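Local structure of APL1 (Anopheles gambiae, 3O6N) at residues A[180-185]-A[189-194]; A[266-271]-A[287-292]. The protein probably takes part in complement-like immunity of the mosquito as a leucine-rich repeat protein that pairs with LRIM1. All coordinates share one frame; numbering follows the deposited sequence.

Interaction 1. Residues A[180-185]-A[189-194]. With NAG (2-acetamido-2-deoxy-beta-D-glucopyranose), chain B.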
ATOM      1  N   VAL A 180       9.538  -2.261  11.501  1.00 14.00           N
ATOM      2  CA  VAL A 180       9.830  -3.289  10.502  1.00 14.42           C
ATOM      3  C   VAL A 180      10.866  -2.727   9.532  1.00 17.75           C
ATOM      4  O   VAL A 180      10.627  -1.714   8.871  1.00 16.52           O
ATOM      5  CB  VAL A 180       8.583  -3.780   9.736  1.00 16.00           C
ATOM      6  CG1 VAL A 180       7.798  -2.608   9.148  1.00 14.38           C
ATOM      7  CG2 VAL A 180       8.994  -4.754   8.639  1.00 19.06           C
ATOM      8  N   ASP A 181      12.030  -3.368   9.468  1.00 14.31           N
ATOM      9  CA  ASP A 181      13.119  -2.862   8.640  1.00 16.85           C
ATOM     10  C   ASP A 181      13.140  -3.532   7.271  1.00 16.43           C
ATOM     11  O   ASP A 181      13.686  -4.622   7.107  1.00 14.66           O
ATOM     12  CB  ASP A 181      14.465  -3.062   9.342  1.00 16.98           C
ATOM     13  CG  ASP A 181      15.579  -2.258   8.700  1.00 20.45           C
ATOM     14  OD1 ASP A 181      15.399  -1.801   7.551  1.00 19.73           O
ATOM     15  OD2 ASP A 181      16.633  -2.093   9.341  1.00 20.31           O
ATOM     16  N   LEU A 182      12.551  -2.862   6.287  1.00 14.38           N
ATOM     17  CA  LEU A 182      12.459  -3.399   4.938  1.00 17.06           C
ATOM     18  C   LEU A 182      13.808  -3.407   4.232  1.00 13.45           C
ATOM     19  O   LEU A 182      13.973  -4.096   3.223  1.00 19.34           O
ATOM     20  CB  LEU A 182      11.456  -2.592   4.111  1.00 15.98           C
ATOM     21  CG  LEU A 182      10.019  -2.557   4.630  1.00 16.21           C
ATOM     22  CD1 LEU A 182       9.183  -1.567   3.822  1.00 20.94           C
ATOM     23  CD2 LEU A 182       9.388  -3.942   4.613  1.00 13.96           C
ATOM     24  N   SER A 183      14.762  -2.639   4.754  1.00 15.01           N
ATOM     25  CA  SER A 183      16.097  -2.589   4.167  1.00 20.40           C
ATOM     26  C   SER A 183      16.767  -3.952   4.297  1.00 20.42           C
ATOM     27  O   SER A 183      17.694  -4.282   3.554  1.00 21.57           O
ATOM     28  CB  SER A 183      16.954  -1.496   4.823  1.00 19.44           C
ATOM     29  OG  SER A 183      17.522  -1.931   6.051  1.00 20.90           O
ATOM     30  N   LEU A 184      16.278  -4.754   5.236  1.00 14.95           N
ATOM     31  CA  LEU A 184      16.842  -6.083   5.460  1.00 15.14           C
ATOM     32  C   LEU A 184      16.258  -7.135   4.519  1.00 21.19           C
ATOM     33  O   LEU A 184      16.542  -8.326   4.660  1.00 20.33           O
ATOM     34  CB  LEU A 184      16.647  -6.509   6.917  1.00 18.00           C
ATOM     35  CG  LEU A 184      17.316  -5.579   7.937  1.00 21.04           C
ATOM     36  CD1 LEU A 184      16.956  -5.976   9.361  1.00 19.03           C
ATOM     37  CD2 LEU A 184      18.830  -5.550   7.740  1.00 25.50           C
ATOM     38  N   ILE A 185      15.452  -6.693   3.558  1.00 14.98           N
ATOM     39  CA  ILE A 185      14.862  -7.601   2.582  1.00 13.63           C
ATOM     40  C   ILE A 185      15.095  -7.085   1.167  1.00 14.84           C
ATOM     41  O   ILE A 185      14.157  -6.647   0.494  1.00 17.30           O
ATOM     42  CB  ILE A 185      13.342  -7.763   2.815  1.00 15.93           C
ATOM     43  CG1 ILE A 185      13.034  -7.842   4.312  1.00 23.02           C
ATOM     44  CG2 ILE A 185      12.821  -8.995   2.091  1.00 16.63           C
ATOM     45  CD1 ILE A 185      11.580  -7.573   4.647  1.00 27.97           C
ATOM     46  N   PHE A 189      10.009  -6.745  -4.103  1.00 18.74           N
ATOM     47  CA  PHE A 189       9.489  -6.218  -5.359  1.00 17.13           C
ATOM     48  C   PHE A 189       8.261  -5.339  -5.091  1.00 13.03           C
ATOM     49  O   PHE A 189       8.154  -4.225  -5.606  1.00 15.63           O
ATOM     50  CB  PHE A 189       9.140  -7.387  -6.286  1.00 22.70           C
ATOM     51  CG  PHE A 189       8.423  -6.987  -7.544  1.00 27.03           C
ATOM     52  CD1 PHE A 189       9.062  -6.235  -8.514  1.00 27.94           C
ATOM     53  CD2 PHE A 189       7.118  -7.394  -7.770  1.00 35.17           C
ATOM     54  CE1 PHE A 189       8.405  -5.875  -9.678  1.00 28.81           C
ATOM     55  CE2 PHE A 189       6.457  -7.038  -8.932  1.00 38.07           C
ATOM     56  CZ  PHE A 189       7.102  -6.277  -9.886  1.00 33.26           C
ATOM     57  N   HIS A 190       7.338  -5.854  -4.284  1.00 15.84           N
ATOM     58  CA  HIS A 190       6.190  -5.087  -3.806  1.00 18.02           C
ATOM     59  C   HIS A 190       6.136  -5.166  -2.291  1.00 20.57           C
ATOM     60  O   HIS A 190       6.206  -6.255  -1.720  1.00 17.75           O
ATOM     61  CB  HIS A 190       4.880  -5.655  -4.352  1.00 19.41           C
ATOM     62  CG  HIS A 190       4.615  -5.317  -5.784  1.00 29.39           C
ATOM     63  ND1 HIS A 190       3.402  -5.561  -6.392  1.00 37.36           N
ATOM     64  CD2 HIS A 190       5.403  -4.753  -6.728  1.00 28.84           C
ATOM     65  CE1 HIS A 190       3.453  -5.160  -7.649  1.00 35.60           C
ATOM     66  NE2 HIS A 190       4.657  -4.666  -7.879  1.00 30.54           N
ATOM     67  N   ALA A 191       5.989  -4.021  -1.636  1.00 17.26           N
ATOM     68  CA  ALA A 191       5.871  -4.008  -0.181  1.00 15.38           C
ATOM     69  C   ALA A 191       4.782  -3.056   0.271  1.00 16.40           C
ATOM     70  O   ALA A 191       4.653  -1.944  -0.247  1.00 17.72           O
ATOM     71  CB  ALA A 191       7.194  -3.640   0.464  1.00 17.94           C
ATOM     72  N   ASN A 192       4.001  -3.493   1.251  1.00 15.07           N
ATOM     73  CA  ASN A 192       2.887  -2.698   1.740  1.00 16.52           C
ATOM     74  C   ASN A 192       2.884  -2.675   3.264  1.00 16.34           C
ATOM     75  O   ASN A 192       2.658  -3.704   3.903  1.00 16.77           O
ATOM     76  CB  ASN A 192       1.576  -3.277   1.202  1.00 20.53           C
ATOM     77  CG  ASN A 192       0.454  -2.261   1.167  1.00 17.48           C
ATOM     78  OD1 ASN A 192       0.302  -1.456   2.087  1.00 15.73           O
ATOM     79  ND2 ASN A 192      -0.339  -2.296   0.090  1.00 21.16           N
ATOM     80  N   VAL A 193       3.160  -1.511   3.847  1.00 14.58           N
ATOM     81  CA  VAL A 193       3.158  -1.379   5.300  1.00 14.29           C
ATOM     82  C   VAL A 193       2.182  -0.287   5.730  1.00 13.13           C
ATOM     83  O   VAL A 193       2.314   0.301   6.800  1.00 14.38           O
ATOM     84  CB  VAL A 193       4.573  -1.097   5.866  1.00 14.48           C
ATOM     85  CG1 VAL A 193       5.480  -2.312   5.678  1.00 15.84           C
ATOM     86  CG2 VAL A 193       5.189   0.137   5.213  1.00 14.33           C
ATOM     87  N   SER A 194       1.180  -0.046   4.895  1.00 11.79           N
ATOM     88  CA  SER A 194       0.216   1.018   5.165  1.00 16.10           C
ATOM     89  C   SER A 194      -0.617   0.706   6.404  1.00 13.03           C
ATOM     90  O   SER A 194      -0.760  -0.455   6.799  1.00 15.38           O
ATOM     91  CB  SER A 194      -0.687   1.271   3.948  1.00 16.48           C
ATOM     92  OG  SER A 194      -1.514   0.153   3.664  1.00 15.95           O
TER
HETATM   93  C1  NAG B   1      -1.581  -1.570   0.233  1.00 22.25           C
HETATM   94  C2  NAG B   1      -1.968  -1.270  -1.218  1.00 21.06           C
HETATM   95  C3  NAG B   1      -3.358  -0.647  -1.336  1.00 30.20           C
HETATM   96  C4  NAG B   1      -4.392  -1.437  -0.539  1.00 34.33           C
HETATM   97  C5  NAG B   1      -3.869  -1.749   0.860  1.00 30.71           C
HETATM   98  C6  NAG B   1      -4.830  -2.691   1.578  1.00 30.95           C
HETATM   99  C7  NAG B   1      -0.544  -0.607  -3.068  1.00 31.15           C
HETATM  100  C8  NAG B   1       0.161   0.539  -3.731  1.00 33.33           C
HETATM  101  N2  NAG B   1      -1.004  -0.384  -1.840  1.00 24.25           N
HETATM  102  O3  NAG B   1      -3.719  -0.583  -2.699  1.00 30.28           O
HETATM  103  O4  NAG B   1      -5.588  -0.686  -0.414  1.00 46.44           O
HETATM  104  O5  NAG B   1      -2.594  -2.363   0.813  1.00 26.52           O
HETATM  105  O6  NAG B   1      -4.735  -3.973   0.992  1.00 35.51           O
HETATM  106  O7  NAG B   1      -0.680  -1.682  -3.651  1.00 35.30           O
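In the leucine-rich repeat solenoid, the hydrophobic core between the outer turn and the inner parallel strand is where V180 and L182 meet A191 and V193. L182 CD1 reaches across to V193 CG1 at 4.2 Å and also packs on the single methyl of A191, 4.4 Å from A191 CB. V180 CG1 touches the same V193 CG1 at 4.2 Å, so one methyl receives both side chains of the outer turn. That methyl lies beside the backbone N of V193, anti to the carbonyl carbon (chi1 -68°). Branched aliphatic residues suit this buried interior. Alternation along strand 190-192 sends A191 inward and N192 away from the core, onto the face where D211 and Q171 hydrogen-bond to the glycan. N192 and S194 are the ends of an N-glycosylation sequon, and N192 ND2 is joined covalently to NAG C1 (1.4 Å). N192 OD1 accepts twice from S194: its N, 3.3 Å away in the carbonyl plane, closes an Asx turn, and its OG, at 2.9 Å, is tilted 16° from that plane. The two bonds restrain the amide's rotation. On the outer side, D181 OD1 accepts from S183 N and S183 OG, an Asx turn leading into the 3-10 segment 182-184.

Interaction 2. Residues A[266-271]-A[287-292]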
ATOM      1  N   HIS A 266      14.425  21.273  -6.922  1.00 21.39           N
ATOM      2  CA  HIS A 266      15.701  20.583  -6.706  1.00 21.85           C
ATOM      3  C   HIS A 266      15.602  19.062  -6.543  1.00 21.79           C
ATOM      4  O   HIS A 266      16.328  18.327  -7.205  1.00 21.55           O
ATOM      5  CB  HIS A 266      16.472  21.212  -5.543  1.00 23.33           C
ATOM      6  CG  HIS A 266      16.844  22.641  -5.776  1.00 28.83           C
ATOM      7  ND1 HIS A 266      16.104  23.694  -5.281  1.00 33.92           N
ATOM      8  CD2 HIS A 266      17.865  23.194  -6.472  1.00 31.81           C
ATOM      9  CE1 HIS A 266      16.662  24.833  -5.652  1.00 35.45           C
ATOM     10  NE2 HIS A 266      17.732  24.557  -6.376  1.00 37.11           N
ATOM     11  N   PRO A 267      14.701  18.584  -5.671  1.00 21.95           N
ATOM     12  CA  PRO A 267      14.613  17.139  -5.424  1.00 23.46           C
ATOM     13  C   PRO A 267      14.123  16.338  -6.632  1.00 21.25           C
ATOM     14  O   PRO A 267      14.237  15.113  -6.620  1.00 18.48           O
ATOM     15  CB  PRO A 267      13.584  17.039  -4.292  1.00 25.48           C
ATOM     16  CG  PRO A 267      13.567  18.387  -3.660  1.00 25.25           C
ATOM     17  CD  PRO A 267      13.810  19.346  -4.780  1.00 22.13           C
ATOM     18  N   PHE A 268      13.591  17.015  -7.647  1.00 18.20           N
ATOM     19  CA  PHE A 268      12.971  16.340  -8.784  1.00 14.83           C
ATOM     20  C   PHE A 268      13.825  16.345 -10.054  1.00 14.96           C
ATOM     21  O   PHE A 268      13.419  15.790 -11.072  1.00 19.80           O
ATOM     22  CB  PHE A 268      11.601  16.975  -9.091  1.00 20.00           C
ATOM     23  CG  PHE A 268      10.634  16.922  -7.936  1.00 20.40           C
ATOM     24  CD1 PHE A 268       9.816  15.820  -7.751  1.00 17.26           C
ATOM     25  CD2 PHE A 268      10.551  17.969  -7.032  1.00 18.52           C
ATOM     26  CE1 PHE A 268       8.931  15.762  -6.690  1.00 16.41           C
ATOM     27  CE2 PHE A 268       9.666  17.919  -5.966  1.00 16.69           C
ATOM     28  CZ  PHE A 268       8.855  16.810  -5.796  1.00 14.16           C
ATOM     29  N   VAL A 269      15.003  16.961  -9.997  1.00 21.54           N
ATOM     30  CA  VAL A 269      15.806  17.156 -11.203  1.00 25.72           C
ATOM     31  C   VAL A 269      16.286  15.853 -11.840  1.00 27.93           C
ATOM     32  O   VAL A 269      16.666  15.831 -13.013  1.00 26.42           O
ATOM     33  CB  VAL A 269      17.034  18.066 -10.949  1.00 27.52           C
ATOM     34  CG1 VAL A 269      16.592  19.434 -10.449  1.00 28.07           C
ATOM     35  CG2 VAL A 269      17.991  17.409  -9.968  1.00 28.29           C
ATOM     36  N   LYS A 270      16.279  14.772 -11.067  1.00 23.11           N
ATOM     37  CA  LYS A 270      16.745  13.482 -11.570  1.00 24.77           C
ATOM     38  C   LYS A 270      15.591  12.597 -12.020  1.00 24.16           C
ATOM     39  O   LYS A 270      15.804  11.468 -12.465  1.00 21.07           O
ATOM     40  CB  LYS A 270      17.573  12.747 -10.511  1.00 28.96           C
ATOM     41  CG  LYS A 270      18.812  13.494 -10.056  1.00 33.48           C
ATOM     42  CD  LYS A 270      19.676  13.905 -11.230  1.00 43.52           C
ATOM     43  CE  LYS A 270      20.920  14.647 -10.761  1.00 53.02           C
ATOM     44  NZ  LYS A 270      21.554  15.440 -11.856  1.00 54.66           N
ATOM     45  N   MET A 271      14.369  13.107 -11.893  1.00 20.40           N
ATOM     46  CA  MET A 271      13.187  12.355 -12.300  1.00 21.46           C
ATOM     47  C   MET A 271      13.160  12.202 -13.817  1.00 27.99           C
ATOM     48  O   MET A 271      13.123  13.189 -14.548  1.00 30.17           O
ATOM     49  CB  MET A 271      11.913  13.058 -11.831  1.00 19.42           C
ATOM     50  CG  MET A 271      11.811  13.247 -10.323  1.00 18.90           C
ATOM     51  SD  MET A 271      11.372  11.722  -9.479  1.00 22.78           S
ATOM     52  CE  MET A 271      11.367  12.232  -7.762  1.00 17.11           C
ATOM     53  N   LEU A 287       5.982  27.439  -3.701  1.00 23.79           N
ATOM     54  CA  LEU A 287       6.095  26.470  -4.780  1.00 18.21           C
ATOM     55  C   LEU A 287       6.992  26.990  -5.894  1.00 22.41           C
ATOM     56  O   LEU A 287       6.704  28.021  -6.500  1.00 19.58           O
ATOM     57  CB  LEU A 287       4.712  26.172  -5.357  1.00 21.56           C
ATOM     58  CG  LEU A 287       4.696  25.296  -6.610  1.00 23.31           C
ATOM     59  CD1 LEU A 287       5.091  23.876  -6.256  1.00 22.08           C
ATOM     60  CD2 LEU A 287       3.316  25.327  -7.262  1.00 24.71           C
ATOM     61  N   ASN A 288       8.076  26.277  -6.172  1.00 19.54           N
ATOM     62  CA  ASN A 288       8.919  26.617  -7.310  1.00 20.70           C
ATOM     63  C   ASN A 288       9.240  25.389  -8.145  1.00 20.68           C
ATOM     64  O   ASN A 288      10.157  24.634  -7.830  1.00 19.58           O
ATOM     65  CB  ASN A 288      10.218  27.300  -6.865  1.00 21.46           C
ATOM     66  CG  ASN A 288      11.110  27.677  -8.037  1.00 22.41           C
ATOM     67  OD1 ASN A 288      10.934  27.181  -9.150  1.00 22.36           O
ATOM     68  ND2 ASN A 288      12.078  28.559  -7.791  1.00 20.41           N
ATOM     69  N   LEU A 289       8.474  25.198  -9.213  1.00 17.67           N
ATOM     70  CA  LEU A 289       8.787  24.184 -10.207  1.00 18.25           C
ATOM     71  C   LEU A 289       9.100  24.857 -11.543  1.00 19.85           C
ATOM     72  O   LEU A 289       8.993  24.238 -12.600  1.00 25.06           O
ATOM     73  CB  LEU A 289       7.624  23.194 -10.361  1.00 14.58           C
ATOM     74  CG  LEU A 289       7.382  22.255  -9.175  1.00 14.14           C
ATOM     75  CD1 LEU A 289       6.126  21.416  -9.402  1.00 14.75           C
ATOM     76  CD2 LEU A 289       8.597  21.364  -8.920  1.00 14.99           C
ATOM     77  N   TYR A 290       9.485  26.130 -11.488  1.00 19.75           N
ATOM     78  CA  TYR A 290       9.838  26.869 -12.700  1.00 19.54           C
ATOM     79  C   TYR A 290      11.349  26.987 -12.917  1.00 19.05           C
ATOM     80  O   TYR A 290      11.799  27.182 -14.044  1.00 23.71           O
ATOM     81  CB  TYR A 290       9.176  28.254 -12.734  1.00 24.92           C
ATOM     82  CG  TYR A 290       9.268  29.042 -11.445  1.00 21.88           C
ATOM     83  CD1 TYR A 290      10.312  29.933 -11.219  1.00 22.73           C
ATOM     84  CD2 TYR A 290       8.290  28.914 -10.464  1.00 22.16           C
ATOM     85  CE1 TYR A 290      10.388  30.662 -10.042  1.00 23.96           C
ATOM     86  CE2 TYR A 290       8.356  29.634  -9.289  1.00 20.60           C
ATOM     87  CZ  TYR A 290       9.406  30.503  -9.080  1.00 26.23           C
ATOM     88  OH  TYR A 290       9.464  31.215  -7.903  1.00 27.93           O
ATOM     89  N   GLY A 291      12.124  26.869 -11.844  1.00 21.74           N
ATOM     90  CA  GLY A 291      13.573  26.825 -11.971  1.00 23.39           C
ATOM     91  C   GLY A 291      13.983  25.701 -12.907  1.00 28.42           C
ATOM     92  O   GLY A 291      14.850  25.869 -13.768  1.00 27.79           O
ATOM     93  N   GLN A 292      13.355  24.543 -12.726  1.00 21.13           N
ATOM     94  CA  GLN A 292      13.488  23.432 -13.657  1.00 20.85           C
ATOM     95  C   GLN A 292      12.227  22.580 -13.594  1.00 20.91           C
ATOM     96  O   GLN A 292      12.064  21.762 -12.684  1.00 24.02           O
ATOM     97  CB  GLN A 292      14.725  22.583 -13.346  1.00 26.97           C
ATOM     98  CG  GLN A 292      14.953  21.451 -14.339  1.00 31.62           C
ATOM     99  CD  GLN A 292      16.245  20.690 -14.083  1.00 39.26           C
ATOM    100  OE1 GLN A 292      17.281  21.285 -13.786  1.00 41.94           O
ATOM    101  NE2 GLN A 292      16.185  19.366 -14.194  1.00 41.62           N
TER
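The backbones of 266-271, a 3-10 segment running into a type I turn from F268 to M271, and of 287-292, the end of a weakly bonded strand running into a turn, approach most closely at V269 and Q292, whose CA atoms are 7.1 Å apart. Here the Q292 side chain reaches over V269, crossing it at about a right angle. Its CG is anti to the backbone N (chi1 -177°) and the chain stays extended beyond CG, which carries the amide to the valine. Q292 NE2 lies 3.6 Å from V269 CB, while Q292 CD and OE1 each come to 3.9 Å from V269 CG1. A long, flexible glutamine suits this solvent-facing side, because its methylenes span the gap between neighbouring coils and its polar end tolerates solvent. Deeper in, L289 CD2 lies 4.3 Å from F268 CD2, oblique to the ring. Both residues are buried, the usual place for leucine and phenylalanine in a leucine-rich repeat coil; F268 also packs on I263 of strand 262-264, and L289 on Q316 of helix 314-317. The turn carrying L289 and Q292 is shaped by N288, whose OD1 accepts from Y290 N (2.9 Å) and G291 N (3.0 Å), both in its carbonyl plane; the latter bond uses a lone pair. The same oxygen sits 3.2 Å above the centre of the Y290 ring. Across the segments the contact is made by van der Waals packing, apolar inside and amide-on-aliphatic toward the solvent, so it probably depends on shape more than on directional bonding.

How the interactions relate
Both contacts belong to one solenoid and follow in series along the chain, neither nested nor crossing: interaction 1 closes before interaction 2 opens. Interaction 1 comes first, joining the outer turn 180-185 to strand 190-192 across a loop of three intervening residues and packing the outer turn against the inner strand. Interaction 2 closes a longer loop of fifteen residues, which includes strand 276-278, and connects the turn after strand 262-264 with the one after strand 286-288, two adjacent strands of a small parallel pair. The centres of interactions 1 and 2 are 28 Å apart and their nearest atoms about 17 Å apart, so they do not touch, and are linked only by the coils between them.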